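Local coordinates for 2-dehydropantoate 2-reductase (Geobacter metallireducens, PDB 3HN2), which probably catalyses the NADPH-dependent reduction of ketopantoate to pantoate, a step in pantothenate biosynthesis, at residues D27-Y36 against V58-I67; E185-F193 against Y241-M252. All coordinates share one frame; numbering follows the deposited sequence.

Contact 1: residues D27-Y36 against V58-I67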
# COMPACT_ATOMS: atom_id res chain seq x y z
N ASP A 27 11.96 24.34 18.33
CA ASP A 27 11.18 25.15 19.26
C ASP A 27 9.72 25.19 18.82
O ASP A 27 9.28 26.11 18.13
CB ASP A 27 11.78 26.56 19.37
CG ASP A 27 11.35 27.29 20.64
OD1 ASP A 27 10.69 26.68 21.50
OD2 ASP A 27 11.68 28.49 20.76
N VAL A 28 8.97 24.18 19.25
CA VAL A 28 7.61 23.95 18.78
C VAL A 28 6.59 24.48 19.79
O VAL A 28 6.69 24.22 20.99
CB VAL A 28 7.38 22.44 18.46
CG1 VAL A 28 5.96 22.19 18.00
CG2 VAL A 28 8.33 21.99 17.38
N HIS A 29 5.63 25.25 19.28
CA HIS A 29 4.59 25.87 20.09
C HIS A 29 3.23 25.43 19.57
O HIS A 29 2.81 25.85 18.49
CB HIS A 29 4.70 27.40 20.02
CG HIS A 29 6.06 27.92 20.38
ND1 HIS A 29 7.10 27.98 19.48
CD2 HIS A 29 6.55 28.39 21.55
CE1 HIS A 29 8.17 28.47 20.08
NE2 HIS A 29 7.86 28.73 21.34
N PHE A 30 2.54 24.59 20.33
CA PHE A 30 1.24 24.08 19.92
C PHE A 30 0.10 25.03 20.30
O PHE A 30 0.04 25.53 21.43
CB PHE A 30 0.98 22.72 20.56
CG PHE A 30 1.80 21.60 19.99
CD1 PHE A 30 1.33 20.85 18.92
CD2 PHE A 30 3.04 21.28 20.54
CE1 PHE A 30 2.08 19.80 18.40
CE2 PHE A 30 3.79 20.23 20.03
CZ PHE A 30 3.31 19.49 18.96
N LEU A 31 -0.80 25.29 19.35
CA LEU A 31 -2.04 25.99 19.64
C LEU A 31 -3.17 24.98 19.86
O LEU A 31 -3.77 24.48 18.91
CB LEU A 31 -2.40 26.99 18.53
CG LEU A 31 -3.55 27.98 18.78
CD1 LEU A 31 -3.34 28.80 20.04
CD2 LEU A 31 -3.77 28.89 17.58
N LEU A 32 -3.43 24.67 21.13
CA LEU A 32 -4.48 23.74 21.51
C LEU A 32 -5.80 24.46 21.78
O LEU A 32 -5.81 25.64 22.15
CB LEU A 32 -4.09 22.93 22.76
CG LEU A 32 -2.94 21.91 22.78
CD1 LEU A 32 -2.75 21.14 21.47
CD2 LEU A 32 -1.65 22.57 23.22
N ARG A 33 -6.90 23.74 21.60
CA ARG A 33 -8.23 24.29 21.81
C ARG A 33 -9.05 23.34 22.69
O ARG A 33 -9.24 23.60 23.88
CB ARG A 33 -8.93 24.51 20.46
CG ARG A 33 -10.20 25.35 20.53
CD ARG A 33 -11.09 25.05 19.33
NE ARG A 33 -12.41 25.65 19.46
CZ ARG A 33 -13.02 26.36 18.51
NH1 ARG A 33 -14.23 26.86 18.72
NH2 ARG A 33 -12.43 26.55 17.33
N ARG A 34 -9.50 22.24 22.10
CA ARG A 34 -10.33 21.24 22.77
C ARG A 34 -9.63 20.57 23.96
O ARG A 34 -10.24 20.37 25.01
CB ARG A 34 -10.82 20.20 21.74
CG ARG A 34 -11.25 18.86 22.31
CD ARG A 34 -12.36 18.22 21.49
NE ARG A 34 -13.66 18.82 21.76
CZ ARG A 34 -14.48 18.45 22.75
NH1 ARG A 34 -14.14 17.46 23.57
NH2 ARG A 34 -15.64 19.06 22.91
N ASP A 35 -8.35 20.27 23.80
CA ASP A 35 -7.59 19.58 24.84
C ASP A 35 -6.30 20.30 25.24
O ASP A 35 -5.21 19.75 25.12
CB ASP A 35 -7.32 18.12 24.43
CG ASP A 35 -6.97 17.97 22.95
OD1 ASP A 35 -6.51 18.95 22.31
OD2 ASP A 35 -7.17 16.86 22.41
N TYR A 36 -6.45 21.53 25.73
CA TYR A 36 -5.33 22.28 26.29
C TYR A 36 -4.94 21.72 27.66
O TYR A 36 -3.77 21.48 27.93
CB TYR A 36 -5.67 23.77 26.40
CG TYR A 36 -4.66 24.60 27.17
CD1 TYR A 36 -4.90 24.99 28.49
CD2 TYR A 36 -3.46 25.01 26.57
CE1 TYR A 36 -3.97 25.76 29.19
CE2 TYR A 36 -2.53 25.77 27.27
CZ TYR A 36 -2.79 26.15 28.58
OH TYR A 36 -1.87 26.90 29.28
N VAL A 58 4.96 19.71 26.95
CA VAL A 58 4.62 20.30 25.65
C VAL A 58 4.32 21.79 25.83
O VAL A 58 3.54 22.17 26.71
CB VAL A 58 3.43 19.54 24.98
CG1 VAL A 58 2.69 20.42 23.99
CG2 VAL A 58 3.93 18.27 24.30
N LYS A 59 4.99 22.63 25.03
CA LYS A 59 4.72 24.06 25.00
C LYS A 59 3.36 24.34 24.37
O LYS A 59 3.25 24.44 23.15
CB LYS A 59 5.80 24.81 24.23
CG LYS A 59 6.94 25.35 25.06
CD LYS A 59 7.80 26.28 24.22
CE LYS A 59 8.89 26.92 25.05
NZ LYS A 59 9.65 27.92 24.24
N GLY A 60 2.34 24.45 25.21
CA GLY A 60 0.97 24.68 24.74
C GLY A 60 0.43 26.06 25.05
O GLY A 60 0.85 26.70 26.02
N TYR A 61 -0.49 26.52 24.21
CA TYR A 61 -1.10 27.83 24.35
C TYR A 61 -2.57 27.74 23.95
O TYR A 61 -2.99 26.78 23.31
CB TYR A 61 -0.39 28.87 23.47
CG TYR A 61 1.05 29.16 23.84
CD1 TYR A 61 2.10 28.39 23.33
CD2 TYR A 61 1.37 30.23 24.67
CE1 TYR A 61 3.42 28.65 23.66
CE2 TYR A 61 2.69 30.51 25.01
CZ TYR A 61 3.71 29.72 24.50
OH TYR A 61 5.02 29.99 24.82
N ARG A 62 -3.36 28.75 24.32
CA ARG A 62 -4.77 28.78 23.96
C ARG A 62 -5.14 29.97 23.07
O ARG A 62 -6.16 29.95 22.39
CB ARG A 62 -5.68 28.68 25.19
CG ARG A 62 -5.43 29.71 26.29
CD ARG A 62 -5.75 29.14 27.68
NE ARG A 62 -6.87 28.20 27.66
CZ ARG A 62 -7.34 27.55 28.72
NH1 ARG A 62 -8.35 26.71 28.59
NH2 ARG A 62 -6.79 27.75 29.92
N ALA A 63 -4.29 30.99 23.09
CA ALA A 63 -4.44 32.13 22.20
C ALA A 63 -3.16 32.31 21.40
O ALA A 63 -2.06 32.15 21.95
CB ALA A 63 -4.76 33.39 23.00
N PRO A 64 -3.29 32.61 20.09
CA PRO A 64 -2.12 32.87 19.24
C PRO A 64 -1.32 34.13 19.61
O PRO A 64 -0.12 34.19 19.33
CB PRO A 64 -2.71 33.01 17.83
CG PRO A 64 -4.14 33.31 18.03
CD PRO A 64 -4.55 32.66 19.32
N GLU A 65 -1.98 35.11 20.23
CA GLU A 65 -1.31 36.35 20.66
C GLU A 65 -0.36 36.15 21.84
O GLU A 65 0.48 37.01 22.12
CB GLU A 65 -2.31 37.48 20.94
CG GLU A 65 -3.53 37.09 21.78
CD GLU A 65 -4.75 36.75 20.94
OE1 GLU A 65 -5.86 37.22 21.29
OE2 GLU A 65 -4.62 36.03 19.93
N GLU A 66 -0.51 35.02 22.53
CA GLU A 66 0.40 34.64 23.62
C GLU A 66 1.70 34.06 23.06
O GLU A 66 2.77 34.24 23.66
CB GLU A 66 -0.27 33.61 24.53
CG GLU A 66 -1.61 34.06 25.13
CD GLU A 66 -2.33 32.96 25.89
OE1 GLU A 66 -3.22 33.29 26.71
OE2 GLU A 66 -2.02 31.77 25.68
N ILE A 67 1.61 33.38 21.92
CA ILE A 67 2.76 32.78 21.25
C ILE A 67 3.64 33.85 20.59
O ILE A 67 4.85 33.85 20.76
CB ILE A 67 2.33 31.75 20.18
CG1 ILE A 67 1.29 30.78 20.74
CG2 ILE A 67 3.54 30.99 19.64
CD1 ILE A 67 0.79 29.73 19.77
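F30 and L31 pair in parallel with G60 and Y61, the two bridges that add strand 60-61 to the end of the large sheet in this Rossmann-type, NADP-binding fold. F30 N donates to K59 O (2.9 Å), F30 O accepts from Y61 N, and L32 N reaches Y61 O, a short parallel ladder in which 60-61 is the outermost strand of the sheet within this chain. At the start of the pairing K59, extended beyond CG, lies alongside the H29 ring and sets NZ 3.2 Å from D27 OD1, a salt bridge that uses the syn lone pair of the carboxylate. At the other end Y36 turns CE2 toward the backbone at G60 C (3.7 Å), while R62 passes across one face of its ring. R62 CD stands 4.3 Å from the Y36 ring centroid in a CH-pi contact, and Y36 CD1 lies 3.5 Å over the centre of the guanidinium, the two planes 32° apart. A chain bent at chi2 and chi3 (-34°) brings the guanidinium beside the ring. With an alanine at Y36 the guanidinium of R62 would probably lose the ring it lies against and be free to turn. On the face of the sheet carrying L31 and Y61, L31 CD1 rests against the backbone of the loop from R62 to P64, and I67 CG2 meets H29 CB at 3.8 Å. On the other face, F30 CD2 touches V58 CG1 (3.6 Å), and helix 14-23 covers F30 through L15 and Q22. Farther out, strand 28-31 is held from its other side by strand 5-8: H29 exchanges backbone bonds with I5 and I7, and its ND1 is hydrogen-bonded to I5 O.

Contact 2: residues E185-F193 against Y241-M252; sequences EKLVWNIPF and YVDDMLEFTDAM
The axes of the helical segments 185-193 and 241-249 come within 10.4 Å at a crossing angle of -56°, nearest at W189 and M245, whose CA atoms are 6.6 Å apart. W189 carries the contact: with CG anti to the backbone N (chi1 -167°), its indole reaches across to the second helix, and NE1 donates to T249 OG1 at 2.8 Å, the oxygen lying slightly out of the ring plane. The same threonine places CG2 over the centre of the F193 ring, 3.9 Å from the centroid, a CH-pi contact; a single rotation of the side chain serves both branches. The bent chain of M245 brings CE to 3.7 Å from W189 CD1. The two helices belong to the helical C-terminal domain, related to that of 6-phosphogluconate dehydrogenase, and F127 of strand 121-129 joins the cluster from the sheet, edge-to-face with W189. F248 turns its edge toward the indole face in an offset edge-to-face pair, planes at 82°, and also packs on E247 of the second subunit. M252 makes an oblique Met-aromatic contact, SD 3.8 Å from W189 CZ2. At the start of segment 241-252, the edge of the Y241 ring at CE1 meets V188 CG1 (3.8 Å).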
# COMPACT_ATOMS: atom_id res chain seq x y z
N GLU A 185 -2.51 15.47 -7.88
CA GLU A 185 -2.08 14.08 -7.82
C GLU A 185 -2.71 13.37 -6.62
O GLU A 185 -3.15 12.23 -6.74
CB GLU A 185 -0.55 13.98 -7.74
CG GLU A 185 0.20 14.39 -9.02
CD GLU A 185 1.70 14.10 -8.94
OE1 GLU A 185 2.28 14.18 -7.83
OE2 GLU A 185 2.30 13.80 -9.99
N LYS A 186 -2.78 14.06 -5.48
CA LYS A 186 -3.39 13.50 -4.27
C LYS A 186 -4.91 13.51 -4.34
O LYS A 186 -5.56 12.69 -3.70
CB LYS A 186 -2.92 14.25 -3.02
CG LYS A 186 -2.91 13.36 -1.79
CD LYS A 186 -3.18 14.13 -0.51
CE LYS A 186 -3.45 13.18 0.64
NZ LYS A 186 -3.58 13.88 1.94
N LEU A 187 -5.46 14.44 -5.12
CA LEU A 187 -6.90 14.52 -5.38
C LEU A 187 -7.41 13.31 -6.17
O LEU A 187 -8.56 12.92 -6.01
CB LEU A 187 -7.25 15.82 -6.12
CG LEU A 187 -7.97 16.97 -5.39
CD1 LEU A 187 -7.96 16.85 -3.85
CD2 LEU A 187 -7.43 18.35 -5.83
N VAL A 188 -6.54 12.74 -7.00
CA VAL A 188 -6.84 11.51 -7.73
C VAL A 188 -7.12 10.35 -6.77
O VAL A 188 -7.90 9.45 -7.08
CB VAL A 188 -5.71 11.14 -8.73
CG1 VAL A 188 -5.94 9.75 -9.36
CG2 VAL A 188 -5.63 12.18 -9.82
N TRP A 189 -6.51 10.39 -5.58
CA TRP A 189 -6.77 9.38 -4.56
C TRP A 189 -7.89 9.79 -3.62
O TRP A 189 -8.77 8.97 -3.28
CB TRP A 189 -5.50 9.08 -3.75
CG TRP A 189 -5.68 7.85 -2.94
CD1 TRP A 189 -5.42 6.56 -3.33
CD2 TRP A 189 -6.20 7.77 -1.61
NE1 TRP A 189 -5.72 5.69 -2.31
CE2 TRP A 189 -6.22 6.40 -1.25
CE3 TRP A 189 -6.65 8.72 -0.68
CZ2 TRP A 189 -6.67 5.95 -0.00
CZ3 TRP A 189 -7.11 8.28 0.57
CH2 TRP A 189 -7.11 6.90 0.89
N ASN A 190 -7.85 11.06 -3.18
CA ASN A 190 -8.74 11.57 -2.14
C ASN A 190 -10.19 11.67 -2.55
O ASN A 190 -11.07 11.62 -1.70
CB ASN A 190 -8.28 12.96 -1.66
CG ASN A 190 -7.45 12.92 -0.39
OD1 ASN A 190 -7.00 11.85 0.06
ND2 ASN A 190 -7.23 14.09 0.20
N ILE A 191 -10.45 11.82 -3.84
CA ILE A 191 -11.82 12.00 -4.29
C ILE A 191 -12.62 10.67 -4.33
O ILE A 191 -13.63 10.59 -3.64
CB ILE A 191 -11.93 12.90 -5.56
CG1 ILE A 191 -11.62 14.36 -5.17
CG2 ILE A 191 -13.32 12.81 -6.18
CD1 ILE A 191 -11.64 15.36 -6.31
N PRO A 192 -12.15 9.63 -5.08
CA PRO A 192 -12.90 8.35 -5.00
C PRO A 192 -12.96 7.75 -3.61
O PRO A 192 -14.03 7.33 -3.18
CB PRO A 192 -12.12 7.42 -5.94
CG PRO A 192 -10.78 8.06 -6.10
CD PRO A 192 -11.02 9.53 -6.03
N PHE A 193 -11.86 7.80 -2.87
CA PHE A 193 -11.78 7.07 -1.61
C PHE A 193 -12.30 7.82 -0.39
O PHE A 193 -13.12 7.26 0.34
CB PHE A 193 -10.39 6.47 -1.44
CG PHE A 193 -10.08 5.44 -2.48
CD1 PHE A 193 -9.29 5.75 -3.58
CD2 PHE A 193 -10.62 4.15 -2.40
CE1 PHE A 193 -9.01 4.79 -4.57
CE2 PHE A 193 -10.35 3.19 -3.37
CZ PHE A 193 -9.55 3.51 -4.46
N TYR A 241 -1.72 6.63 -14.21
CA TYR A 241 -1.64 7.02 -12.79
C TYR A 241 -2.88 6.49 -12.05
O TYR A 241 -2.87 6.37 -10.82
CB TYR A 241 -1.44 8.55 -12.58
CG TYR A 241 -1.29 8.91 -11.09
CD1 TYR A 241 -2.32 9.47 -10.39
CD2 TYR A 241 -0.13 8.61 -10.40
CE1 TYR A 241 -2.20 9.74 -9.05
CE2 TYR A 241 0.01 8.87 -9.06
CZ TYR A 241 -1.02 9.46 -8.39
OH TYR A 241 -0.91 9.74 -7.02
N VAL A 242 -3.94 6.19 -12.80
CA VAL A 242 -5.13 5.48 -12.32
C VAL A 242 -4.71 4.10 -11.83
O VAL A 242 -4.85 3.80 -10.64
CB VAL A 242 -6.21 5.32 -13.43
CG1 VAL A 242 -7.31 4.32 -13.01
CG2 VAL A 242 -6.82 6.64 -13.78
N ASP A 243 -4.17 3.29 -12.74
CA ASP A 243 -3.72 1.92 -12.47
C ASP A 243 -2.81 1.87 -11.26
O ASP A 243 -2.81 0.90 -10.50
CB ASP A 243 -2.98 1.35 -13.69
CG ASP A 243 -3.87 1.24 -14.91
OD1 ASP A 243 -4.11 2.27 -15.57
OD2 ASP A 243 -4.33 0.11 -15.22
N ASP A 244 -2.06 2.95 -11.08
CA ASP A 244 -1.10 3.09 -9.99
C ASP A 244 -1.73 3.45 -8.64
O ASP A 244 -1.12 3.16 -7.62
CB ASP A 244 -0.00 4.09 -10.38
CG ASP A 244 0.84 3.62 -11.57
OD1 ASP A 244 1.07 2.40 -11.71
OD2 ASP A 244 1.27 4.48 -12.37
N MET A 245 -2.91 4.07 -8.60
CA MET A 245 -3.56 4.34 -7.31
C MET A 245 -4.56 3.20 -7.02
O MET A 245 -4.97 2.97 -5.88
CB MET A 245 -4.28 5.70 -7.28
CG MET A 245 -3.41 6.96 -7.53
SD MET A 245 -1.83 6.95 -6.65
CE MET A 245 -2.32 7.50 -5.03
N LEU A 246 -4.95 2.50 -8.08
CA LEU A 246 -5.79 1.32 -7.97
C LEU A 246 -5.00 0.23 -7.24
O LEU A 246 -5.50 -0.37 -6.29
CB LEU A 246 -6.20 0.86 -9.37
CG LEU A 246 -7.59 0.29 -9.70
CD1 LEU A 246 -8.72 0.96 -8.93
CD2 LEU A 246 -7.83 0.41 -11.20
N GLU A 247 -3.75 0.03 -7.66
CA GLU A 247 -2.86 -0.98 -7.06
C GLU A 247 -2.29 -0.53 -5.71
O GLU A 247 -2.05 -1.36 -4.84
CB GLU A 247 -1.72 -1.33 -8.01
CG GLU A 247 -2.13 -2.16 -9.23
CD GLU A 247 -0.97 -2.41 -10.20
OE1 GLU A 247 -1.23 -2.88 -11.32
OE2 GLU A 247 0.19 -2.14 -9.83
N PHE A 248 -2.06 0.78 -5.56
CA PHE A 248 -1.52 1.36 -4.32
C PHE A 248 -2.48 1.19 -3.15
O PHE A 248 -2.06 0.79 -2.07
CB PHE A 248 -1.19 2.85 -4.55
CG PHE A 248 -0.86 3.61 -3.30
CD1 PHE A 248 0.41 3.53 -2.73
CD2 PHE A 248 -1.80 4.46 -2.71
CE1 PHE A 248 0.73 4.25 -1.59
CE2 PHE A 248 -1.49 5.18 -1.56
CZ PHE A 248 -0.22 5.08 -1.00
N THR A 249 -3.76 1.48 -3.39
CA THR A 249 -4.80 1.40 -2.36
C THR A 249 -5.10 -0.06 -1.99
O THR A 249 -5.61 -0.34 -0.90
CB THR A 249 -6.10 2.14 -2.81
OG1 THR A 249 -5.76 3.22 -3.68
CG2 THR A 249 -6.85 2.73 -1.63
N ASP A 250 -4.74 -0.98 -2.88
CA ASP A 250 -4.94 -2.41 -2.69
C ASP A 250 -3.96 -3.03 -1.68
O ASP A 250 -4.13 -4.18 -1.26
CB ASP A 250 -4.80 -3.12 -4.04
CG ASP A 250 -5.85 -4.21 -4.25
OD1 ASP A 250 -6.20 -4.47 -5.42
OD2 ASP A 250 -6.32 -4.80 -3.25
N ALA A 251 -2.94 -2.26 -1.29
CA ALA A 251 -1.95 -2.69 -0.29
C ALA A 251 -2.26 -2.13 1.10
O ALA A 251 -1.42 -2.20 2.01
CB ALA A 251 -0.56 -2.27 -0.74
N MET A 252 -3.45 -1.56 1.25
CA MET A 252 -3.81 -0.84 2.46
C MET A 252 -4.72 -1.65 3.34
O MET A 252 -5.04 -1.21 4.45
CB MET A 252 -4.50 0.48 2.11
CG MET A 252 -3.58 1.60 1.71
SD MET A 252 -4.59 2.98 1.17
CE MET A 252 -3.62 4.40 1.70

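From the N terminus, the chain first lays down strand 5-8 and helix 14-23, then strand 28-31; contact 1 closes a loop of 21 residues that takes in strands 44-48 and 53-55 and most of helix 36-41, and so completes one end of the large sheet. The chain then builds the rest of that sheet before entering long helix 179-200, where contact 2 opens. Its loop of 47 residues is largely helical and includes helix 211-229. The two contacts follow in series, neither nested nor crossed. Their centres lie 35 Å apart on opposite sides of the chain's centre, one in the Rossmann-type half that probably binds NADP(H), the other in the helical half next to the second subunit.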